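Local coordinates for conserved exported protein (Bacteroides fragilis, PDB 3CLW), which probably hydrolyses O-glycosidic bonds with a TIM-barrel domain of the glycoside hydrolase family 30 type, at residues I229-M235 against V274-W280; N184-G189 against G199-T203; A168-R172 against A221-T225. One frame throughout, in Å; residues are numbered along the deposited sequence.

Interaction 1: residues I229-M235 against V274-W280; sequences IPEVGDM and VAAHDYW
Two neighbouring parallel strands of the TIM barrel reach their carboxyl ends here, and a histidine-carboxylate hydrogen bond between Glu-231 and His-277 joins their side chains. This is the end of the barrel at which TIM-barrel enzymes place their active sites. A beta bulge interrupts the register: Pro-230, preceded by a cis peptide, is opposite Ala-275, but Val-232 is opposite Ala-276. Ala-275 N donates to Ile-229 O at 3.0 Å, and beyond the bulge His-277 N meets Val-232 O at 3.0 Å, almost head-on to the carbonyl. The bond from Glu-231 N to Ala-275 O between them is weak.

The Glu-231 chain bends sharply at its second torsion (-92°), which brings OE2 to 2.8 Å from His-277 NE2. The ring N-H points at OE2 from the anti side of the carboxylate and within the imidazole plane; the two planes are 68° apart. Glu-231 O lies over one face of the same ring. On the other side of the pairing, Val-232 CG2 packs on Ala-276 CB at 3.6 Å, and Met-235 CG reaches the same methyl, Ala-276 CB, at 4.1 Å. One water takes the N-H of Met-235 and donates to the carbonyls of His-277 and Tyr-279, bridging the two segments where they leave the strands.

Glu-231 OE2 is also bonded to Ser-311, while OE1 makes a salt bridge with Arg-69 and a hydrogen bond with Ser-182, so this buried carboxylate is gripped from several directions. Such a fixed acceptor at NE2 should set the rotation of the imidazole and present ND1 to Glu-186.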
loop_
_atom_site.group_PDB
_atom_site.type_symbol
_atom_site.label_atom_id
_atom_site.label_comp_id
_atom_site.label_asym_id
_atom_site.label_seq_id
_atom_site.Cartn_x
_atom_site.Cartn_y
_atom_site.Cartn_z
ATOM N N ILE A 229 -9.801 -0.646 -8.687
ATOM C CA ILE A 229 -9.056 -0.118 -9.831
ATOM C C ILE A 229 -8.688 1.322 -9.500
ATOM O O ILE A 229 -9.225 1.874 -8.569
ATOM C CB ILE A 229 -9.922 -0.213 -11.156
ATOM C CG1 ILE A 229 -11.226 0.575 -11.002
ATOM C CG2 ILE A 229 -10.226 -1.682 -11.490
ATOM C CD1 ILE A 229 -11.807 1.095 -12.289
ATOM N N PRO A 230 -7.840 1.979 -10.311
ATOM C CA PRO A 230 -7.054 1.463 -11.441
ATOM C C PRO A 230 -5.592 1.147 -11.169
ATOM O O PRO A 230 -4.913 0.641 -12.069
ATOM C CB PRO A 230 -7.152 2.600 -12.454
ATOM C CG PRO A 230 -7.181 3.836 -11.572
ATOM C CD PRO A 230 -7.815 3.458 -10.260
ATOM N N GLU A 231 -5.089 1.455 -9.971
ATOM C CA GLU A 231 -3.669 1.185 -9.645
ATOM C C GLU A 231 -2.717 1.885 -10.617
ATOM O O GLU A 231 -1.667 1.321 -11.012
ATOM C CB GLU A 231 -3.356 -0.323 -9.631
ATOM C CG GLU A 231 -4.289 -1.154 -8.779
ATOM C CD GLU A 231 -3.802 -1.340 -7.339
ATOM O OE1 GLU A 231 -4.352 -2.243 -6.654
ATOM O OE2 GLU A 231 -2.880 -0.602 -6.892
ATOM N N VAL A 232 -3.074 3.110 -11.003
ATOM C CA VAL A 232 -2.174 3.905 -11.861
ATOM C C VAL A 232 -0.807 4.194 -11.194
ATOM O O VAL A 232 -0.733 4.498 -10.001
ATOM C CB VAL A 232 -2.839 5.229 -12.423
ATOM C CG1 VAL A 232 -3.831 4.900 -13.603
ATOM C CG2 VAL A 232 -3.500 6.051 -11.347
ATOM N N GLY A 233 0.258 4.105 -11.978
ATOM C CA GLY A 233 1.606 4.268 -11.435
ATOM C C GLY A 233 1.955 5.642 -10.906
ATOM O O GLY A 233 2.870 5.796 -10.099
ATOM N N ASP A 234 1.215 6.644 -11.364
ATOM C CA ASP A 234 1.465 8.047 -11.038
ATOM C C ASP A 234 0.091 8.682 -10.844
ATOM O O ASP A 234 -0.822 8.468 -11.671
ATOM C CB ASP A 234 2.258 8.720 -12.184
ATOM C CG ASP A 234 2.792 10.120 -11.818
ATOM O OD1 ASP A 234 2.071 10.906 -11.168
ATOM O OD2 ASP A 234 3.932 10.449 -12.213
ATOM N N MET A 235 -0.073 9.449 -9.761
ATOM C CA MET A 235 -1.373 10.058 -9.450
ATOM C C MET A 235 -1.826 11.044 -10.571
ATOM O O MET A 235 -2.970 11.454 -10.607
ATOM C CB MET A 235 -1.338 10.760 -8.080
ATOM C CG MET A 235 -1.384 9.848 -6.837
ATOM S SD MET A 235 -0.656 10.626 -5.350
ATOM C CE MET A 235 -1.526 9.698 -4.098
ATOM N N VAL A 274 -10.980 4.739 -5.460
ATOM C CA VAL A 274 -9.977 4.857 -6.525
ATOM C C VAL A 274 -8.597 4.531 -5.911
ATOM O O VAL A 274 -8.243 5.068 -4.860
ATOM C CB VAL A 274 -9.978 6.300 -7.075
ATOM C CG1 VAL A 274 -8.870 6.529 -8.111
ATOM C CG2 VAL A 274 -11.330 6.665 -7.635
ATOM N N ALA A 275 -7.839 3.657 -6.566
ATOM C CA ALA A 275 -6.477 3.321 -6.138
ATOM C C ALA A 275 -5.430 3.886 -7.063
ATOM O O ALA A 275 -5.469 3.648 -8.273
ATOM C CB ALA A 275 -6.286 1.774 -6.018
ATOM N N ALA A 276 -4.485 4.619 -6.490
ATOM C CA ALA A 276 -3.312 5.070 -7.235
ATOM C C ALA A 276 -2.061 4.980 -6.367
ATOM O O ALA A 276 -2.146 4.928 -5.138
ATOM C CB ALA A 276 -3.501 6.504 -7.758
ATOM N N HIS A 277 -0.910 4.977 -7.032
ATOM C CA HIS A 277 0.398 4.868 -6.380
ATOM C C HIS A 277 1.030 6.227 -6.169
ATOM O O HIS A 277 0.779 7.164 -6.936
ATOM C CB HIS A 277 1.299 3.954 -7.216
ATOM C CG HIS A 277 0.698 2.603 -7.460
ATOM N ND1 HIS A 277 1.245 1.678 -8.319
ATOM C CD2 HIS A 277 -0.441 2.046 -6.987
ATOM C CE1 HIS A 277 0.487 0.596 -8.344
ATOM N NE2 HIS A 277 -0.524 0.782 -7.518
ATOM N N ASP A 278 1.825 6.326 -5.110
ATOM C CA ASP A 278 2.522 7.559 -4.701
ATOM C C ASP A 278 3.740 7.921 -5.551
ATOM O O ASP A 278 4.296 9.009 -5.402
ATOM C CB ASP A 278 3.000 7.407 -3.268
ATOM C CG ASP A 278 1.874 7.453 -2.283
ATOM O OD1 ASP A 278 1.220 8.514 -2.164
ATOM O OD2 ASP A 278 1.662 6.428 -1.605
ATOM N N TYR A 279 4.182 7.005 -6.397
ATOM C CA TYR A 279 5.390 7.218 -7.186
ATOM C C TYR A 279 5.432 8.571 -7.920
ATOM O O TYR A 279 4.413 9.033 -8.405
ATOM C CB TYR A 279 5.554 6.081 -8.193
ATOM C CG TYR A 279 5.708 4.709 -7.554
ATOM C CD1 TYR A 279 6.875 4.380 -6.834
ATOM C CD2 TYR A 279 4.715 3.743 -7.682
ATOM C CE1 TYR A 279 7.041 3.128 -6.248
ATOM C CE2 TYR A 279 4.868 2.477 -7.099
ATOM C CZ TYR A 279 6.049 2.179 -6.382
ATOM O OH TYR A 279 6.245 0.946 -5.813
ATOM N N TRP A 280 6.621 9.183 -7.970
ATOM C CA TRP A 280 6.917 10.426 -8.723
ATOM C C TRP A 280 6.163 11.676 -8.305
ATOM O O TRP A 280 6.160 12.671 -9.019
ATOM C CB TRP A 280 6.819 10.210 -10.240
ATOM C CG TRP A 280 7.312 8.887 -10.637
ATOM C CD1 TRP A 280 6.572 7.876 -11.169
ATOM C CD2 TRP A 280 8.649 8.386 -10.482
ATOM N NE1 TRP A 280 7.366 6.764 -11.370
ATOM C CE2 TRP A 280 8.646 7.045 -10.952
ATOM C CE3 TRP A 280 9.856 8.938 -9.997
ATOM C CZ2 TRP A 280 9.810 6.239 -10.967
ATOM C CZ3 TRP A 280 11.024 8.131 -9.983
ATOM C CH2 TRP A 280 10.987 6.793 -10.474
HETATM O O HOH W 1 1.869 9.394 -7.794
#

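Interaction 2: residues N184-G189 against G199-T203; sequences NNEPNG and GSFAT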
loop_
_atom_site.group_PDB
_atom_site.type_symbol
_atom_site.label_atom_id
_atom_site.label_comp_id
_atom_site.label_asym_id
_atom_site.label_seq_id
_atom_site.Cartn_x
_atom_site.Cartn_y
_atom_site.Cartn_z
ATOM N N ASN A 184 -5.760 -5.077 -12.493
ATOM C CA ASN A 184 -4.775 -4.389 -13.344
ATOM C C ASN A 184 -3.837 -3.511 -12.542
ATOM O O ASN A 184 -4.281 -2.786 -11.632
ATOM C CB ASN A 184 -5.488 -3.520 -14.387
ATOM C CG ASN A 184 -6.353 -4.337 -15.349
ATOM O OD1 ASN A 184 -7.466 -4.777 -14.998
ATOM N ND2 ASN A 184 -5.844 -4.541 -16.581
ATOM N N ASN A 185 -2.549 -3.589 -12.870
ATOM C CA ASN A 185 -1.537 -2.785 -12.215
ATOM C C ASN A 185 -0.908 -1.780 -13.155
ATOM O O ASN A 185 -0.528 -2.117 -14.284
ATOM C CB ASN A 185 -0.413 -3.665 -11.688
ATOM C CG ASN A 185 0.664 -2.862 -10.967
ATOM O OD1 ASN A 185 0.357 -2.155 -10.009
ATOM N ND2 ASN A 185 1.931 -2.996 -11.402
ATOM N N GLU A 186 -0.769 -0.556 -12.679
ATOM C CA GLU A 186 -0.150 0.510 -13.465
ATOM C C GLU A 186 -0.464 0.381 -14.984
ATOM O O GLU A 186 0.433 0.231 -15.800
ATOM C CB GLU A 186 1.348 0.576 -13.148
ATOM C CG GLU A 186 1.596 0.800 -11.654
ATOM C CD GLU A 186 3.050 1.078 -11.276
ATOM O OE1 GLU A 186 3.943 0.899 -12.110
ATOM O OE2 GLU A 186 3.304 1.504 -10.132
ATOM N N PRO A 187 -1.763 0.429 -15.347
ATOM C CA PRO A 187 -2.139 0.244 -16.757
ATOM C C PRO A 187 -1.683 1.389 -17.690
ATOM O O PRO A 187 -1.648 1.213 -18.903
ATOM C CB PRO A 187 -3.670 0.116 -16.702
ATOM C CG PRO A 187 -4.066 0.882 -15.527
ATOM C CD PRO A 187 -2.949 0.668 -14.502
ATOM N N ASN A 188 -1.282 2.517 -17.119
ATOM C CA ASN A 188 -0.597 3.600 -17.847
ATOM C C ASN A 188 0.783 3.203 -18.393
ATOM O O ASN A 188 1.295 3.814 -19.331
ATOM C CB ASN A 188 -0.403 4.781 -16.898
ATOM C CG ASN A 188 0.353 4.383 -15.621
ATOM O OD1 ASN A 188 -0.214 3.800 -14.681
ATOM N ND2 ASN A 188 1.645 4.700 -15.589
ATOM N N GLY A 189 1.398 2.190 -17.799
ATOM C CA GLY A 189 2.799 1.907 -18.053
ATOM C C GLY A 189 3.087 1.261 -19.386
ATOM O O GLY A 189 2.296 0.457 -19.884
ATOM N N GLY A 199 3.607 -7.715 -16.527
ATOM C CA GLY A 199 2.929 -6.427 -16.685
ATOM C C GLY A 199 2.044 -6.343 -17.898
ATOM O O GLY A 199 2.145 -7.158 -18.827
ATOM N N SER A 200 1.148 -5.363 -17.871
ATOM C CA SER A 200 0.405 -4.925 -19.056
ATOM C C SER A 200 -0.132 -3.492 -18.985
ATOM O O SER A 200 -0.756 -3.080 -18.008
ATOM C CB SER A 200 -0.750 -5.869 -19.412
ATOM O OG SER A 200 -1.284 -5.488 -20.693
ATOM N N PHE A 201 0.123 -2.750 -20.053
ATOM C CA PHE A 201 -0.621 -1.541 -20.387
ATOM C C PHE A 201 -2.104 -1.886 -20.457
ATOM O O PHE A 201 -2.463 -3.014 -20.763
ATOM C CB PHE A 201 -0.148 -1.019 -21.755
ATOM C CG PHE A 201 -0.928 0.171 -22.261
ATOM C CD1 PHE A 201 -0.711 1.443 -21.725
ATOM C CD2 PHE A 201 -1.866 0.024 -23.270
ATOM C CE1 PHE A 201 -1.413 2.537 -22.195
ATOM C CE2 PHE A 201 -2.577 1.131 -23.744
ATOM C CZ PHE A 201 -2.343 2.381 -23.204
ATOM N N ALA A 202 -2.968 -0.935 -20.166
ATOM C CA ALA A 202 -4.384 -1.129 -20.460
ATOM C C ALA A 202 -5.097 0.209 -20.603
ATOM O O ALA A 202 -4.734 1.169 -19.932
ATOM C CB ALA A 202 -5.086 -2.016 -19.374
ATOM N N THR A 203 -6.110 0.249 -21.465
ATOM C CA THR A 203 -6.898 1.460 -21.678
ATOM C C THR A 203 -8.109 1.486 -20.726
ATOM O O THR A 203 -8.419 0.475 -20.082
ATOM C CB THR A 203 -7.424 1.568 -23.134
ATOM O OG1 THR A 203 -8.462 0.611 -23.318
ATOM C CG2 THR A 203 -6.311 1.333 -24.175
HETATM O O HOH W 2 -3.016 -4.171 -16.838
HETATM O O HOH W 3 0.729 -4.233 -15.294
#
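Phe-201 lies against the type I turn Glu-186 to Gly-189, on the Pro-187 to Gly-189 side, and its side chain illustrates how carbonyl oxygens can gather round an aromatic ring. At the root, CB is 3.4 Å from Gly-189 O. The first torsion (175°) sets CG opposite the backbone N, and from there the ring runs alongside the turn. CG has Pro-187 O and, a little farther off, Gly-189 O as neighbours. CD1 comes closest, 3.0 Å from Pro-187 O, which approaches the ring obliquely. CE1 is still 3.6 Å from Pro-187 O, and Asn-188 O, farther off, lies at the edge of the ring in its plane. Beyond that atom the ring leaves the turn, and elsewhere it touches Gln-147.

Pro-187 O serves the backbone as well. Ala-202 N donates to it at 2.8 Å, nearly straight (164°), in the carbonyl plane and on a lone pair, while the CA-H of Phe-201 makes a supplementary contact with the same oxygen. Beside this bond Pro-187 CB packs on Ala-202 CB at 3.7 Å, and the amide nitrogen ND2 of Asn-184 lies 3.8 Å from that methyl. The turn is closed by its own backbone bond, and Ser-200 OG donates to Phe-201 O at 2.7 Å within the other segment.

Two waters complete the join: one links Asn-184 ND2 to Ser-200 O, the other Ser-200 N to Asn-185 O. Both segments belong to the loop connecting strand 178-182 with helix 204-221. With one direct hydrogen bond and two water bridges, the contact is a polar backbone join with little apolar packing, and Pro-187 O is its shared focus, meeting an amide, a CA-H and, obliquely, the ring carbon CD1.

Interaction 3: residues A168-R172 against A221-T225; sequences AQHFR and AQIDT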
loop_
_atom_site.group_PDB
_atom_site.type_symbol
_atom_site.label_atom_id
_atom_site.label_comp_id
_atom_site.label_asym_id
_atom_site.label_seq_id
_atom_site.Cartn_x
_atom_site.Cartn_y
_atom_site.Cartn_z
ATOM N N ALA A 168 -10.041 -16.332 -5.562
ATOM C CA ALA A 168 -10.549 -15.717 -4.341
ATOM C C ALA A 168 -11.503 -16.654 -3.611
ATOM O O ALA A 168 -11.425 -16.803 -2.386
ATOM C CB ALA A 168 -11.244 -14.343 -4.609
ATOM N N GLN A 169 -12.398 -17.277 -4.360
ATOM C CA GLN A 169 -13.388 -18.153 -3.734
ATOM C C GLN A 169 -12.731 -19.352 -3.094
ATOM O O GLN A 169 -13.128 -19.752 -2.002
ATOM C CB GLN A 169 -14.452 -18.625 -4.711
ATOM C CG GLN A 169 -15.607 -19.386 -4.031
ATOM C CD GLN A 169 -16.759 -19.710 -5.022
ATOM O OE1 GLN A 169 -16.567 -19.745 -6.247
ATOM N NE2 GLN A 169 -17.944 -19.933 -4.488
ATOM N N HIS A 170 -11.752 -19.934 -3.774
ATOM C CA HIS A 170 -10.945 -21.021 -3.195
ATOM C C HIS A 170 -10.392 -20.645 -1.830
ATOM O O HIS A 170 -10.545 -21.380 -0.869
ATOM C CB HIS A 170 -9.777 -21.415 -4.086
ATOM C CG HIS A 170 -8.830 -22.350 -3.417
ATOM N ND1 HIS A 170 -9.043 -23.713 -3.366
ATOM C CD2 HIS A 170 -7.678 -22.118 -2.735
ATOM C CE1 HIS A 170 -8.070 -24.276 -2.666
ATOM N NE2 HIS A 170 -7.218 -23.334 -2.296
ATOM N N PHE A 171 -9.754 -19.489 -1.751
ATOM C CA PHE A 171 -9.152 -19.070 -0.493
ATOM C C PHE A 171 -10.191 -18.653 0.563
ATOM O O PHE A 171 -9.971 -18.876 1.770
ATOM C CB PHE A 171 -8.037 -18.052 -0.739
ATOM C CG PHE A 171 -6.812 -18.685 -1.355
ATOM C CD1 PHE A 171 -6.621 -18.665 -2.733
ATOM C CD2 PHE A 171 -5.916 -19.395 -0.558
ATOM C CE1 PHE A 171 -5.526 -19.298 -3.331
ATOM C CE2 PHE A 171 -4.786 -20.035 -1.120
ATOM C CZ PHE A 171 -4.602 -19.981 -2.530
ATOM N N ARG A 172 -11.353 -18.146 0.113
ATOM C CA ARG A 172 -12.462 -17.916 1.063
ATOM C C ARG A 172 -12.931 -19.210 1.703
ATOM O O ARG A 172 -13.197 -19.247 2.922
ATOM C CB ARG A 172 -13.636 -17.107 0.450
ATOM C CG ARG A 172 -13.211 -15.676 0.007
ATOM C CD ARG A 172 -14.377 -14.798 -0.441
ATOM N NE ARG A 172 -15.212 -14.486 0.687
ATOM C CZ ARG A 172 -15.021 -13.460 1.522
ATOM N NH1 ARG A 172 -14.025 -12.593 1.360
ATOM N NH2 ARG A 172 -15.840 -13.298 2.544
ATOM N N ALA A 221 -20.673 -16.171 -8.397
ATOM C CA ALA A 221 -20.012 -16.898 -7.318
ATOM C C ALA A 221 -20.654 -16.590 -5.962
ATOM O O ALA A 221 -20.559 -17.390 -5.056
ATOM C CB ALA A 221 -18.530 -16.554 -7.285
ATOM N N GLN A 222 -21.288 -15.420 -5.843
ATOM C CA GLN A 222 -21.816 -14.905 -4.577
ATOM C C GLN A 222 -20.754 -14.866 -3.466
ATOM O O GLN A 222 -20.997 -15.304 -2.348
ATOM C CB GLN A 222 -23.057 -15.692 -4.127
ATOM C CG GLN A 222 -24.211 -15.769 -5.184
ATOM C CD GLN A 222 -25.294 -16.784 -4.779
ATOM O OE1 GLN A 222 -26.179 -16.468 -3.992
ATOM N NE2 GLN A 222 -25.192 -18.016 -5.287
ATOM N N ILE A 223 -19.572 -14.355 -3.788
ATOM C CA ILE A 223 -18.542 -14.121 -2.781
ATOM C C ILE A 223 -18.594 -12.664 -2.335
ATOM O O ILE A 223 -18.901 -11.769 -3.126
ATOM C CB ILE A 223 -17.099 -14.513 -3.254
ATOM C CG1 ILE A 223 -16.694 -13.774 -4.548
ATOM C CG2 ILE A 223 -16.951 -16.055 -3.384
ATOM C CD1 ILE A 223 -15.214 -13.948 -4.899
ATOM N N ASP A 224 -18.291 -12.446 -1.062
ATOM C CA ASP A 224 -18.245 -11.121 -0.463
ATOM C C ASP A 224 -16.917 -10.431 -0.792
ATOM O O ASP A 224 -16.072 -10.228 0.100
ATOM C CB ASP A 224 -18.459 -11.247 1.066
ATOM C CG ASP A 224 -18.693 -9.897 1.745
ATOM O OD1 ASP A 224 -18.933 -8.891 1.028
ATOM O OD2 ASP A 224 -18.613 -9.830 2.999
ATOM N N THR A 225 -16.731 -10.099 -2.073
ATOM C CA THR A 225 -15.482 -9.521 -2.573
ATOM C C THR A 225 -15.758 -8.354 -3.517
ATOM O O THR A 225 -16.698 -8.411 -4.284
ATOM C CB THR A 225 -14.624 -10.596 -3.349
ATOM O OG1 THR A 225 -14.359 -11.737 -2.502
ATOM C CG2 THR A 225 -13.311 -10.005 -3.794
HETATM O O HOH W 4 -19.977 -20.604 -6.215
HETATM O O HOH W 5 -18.518 -14.822 0.647
#
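The last turn or so of helix 157-173 runs past the end of helix 204-221 and the loop that follows it, with the CA atoms of Gln-169 and Ile-223 6.6 Å apart, and Gln-222 leaves the preceding helix with a positive phi. In the TIM barrel this joins an outer helix to the short link between helix 204-221 and strand 226-232, at the end where the strands begin.

Ile-223 is the apolar centre. Its CG2 meets Gln-169 CG at 3.6 Å, the two side chains crossing at a slant, and its CD1 reaches the methyl of Ala-168 at 4.0 Å. Gln-169 stretches out over this branch (chi1 -172°), carrying its amide past Ile-223 toward Ala-221; there a water accepts from NE2 and gives a weak bond to Ala-221 O.

Arg-172 flanks Ile-223, its CD 3.9 Å from Ile-223 CB, and a bend at the third torsion (68°) turns the guanidinium across Asp-224, the centre of an inverse gamma turn. No direct hydrogen bond crosses here, though a second water accepts from Asp-224 N and, weakly, from Arg-172 NE. NH1 is instead bonded to Val-178 O and Asn-179 OD1, and Thr-225 OG1 shares the former acceptor. The Asp-224 carboxylate stays beyond salt-bridge distance and well out of the guanidinium plane, so any attraction is probably long-range. Closer in, Asp-224 O sits over one guanidinium face, 3.4 Å from Arg-172 NH1, at an angle too poor for a hydrogen bond.

In the fold
The three contacts sample one barrel at different depths. Interaction 1 is buried and interactions 2 and 3 only partly so. Interactions 1 and 2 touch: Glu-186 OE2 meets His-277 ND1 at 2.7 Å and Asn-188 OD1 meets Gly-233 N at 2.8 Å, both probable hydrogen bonds, so the segments following three consecutive barrel strands, 178-182, 226-232 and 270-276, are tied together. Interaction 3 belongs to the other end of strand 226-232, its centre about 26 Å from that of interaction 1, and the chain loop it closes encloses interaction 2. Chemistry follows place: strand pairing and a buried carboxylate in the first, backbone and water bonds in the second, and aliphatic packing with weak water bridges in the third.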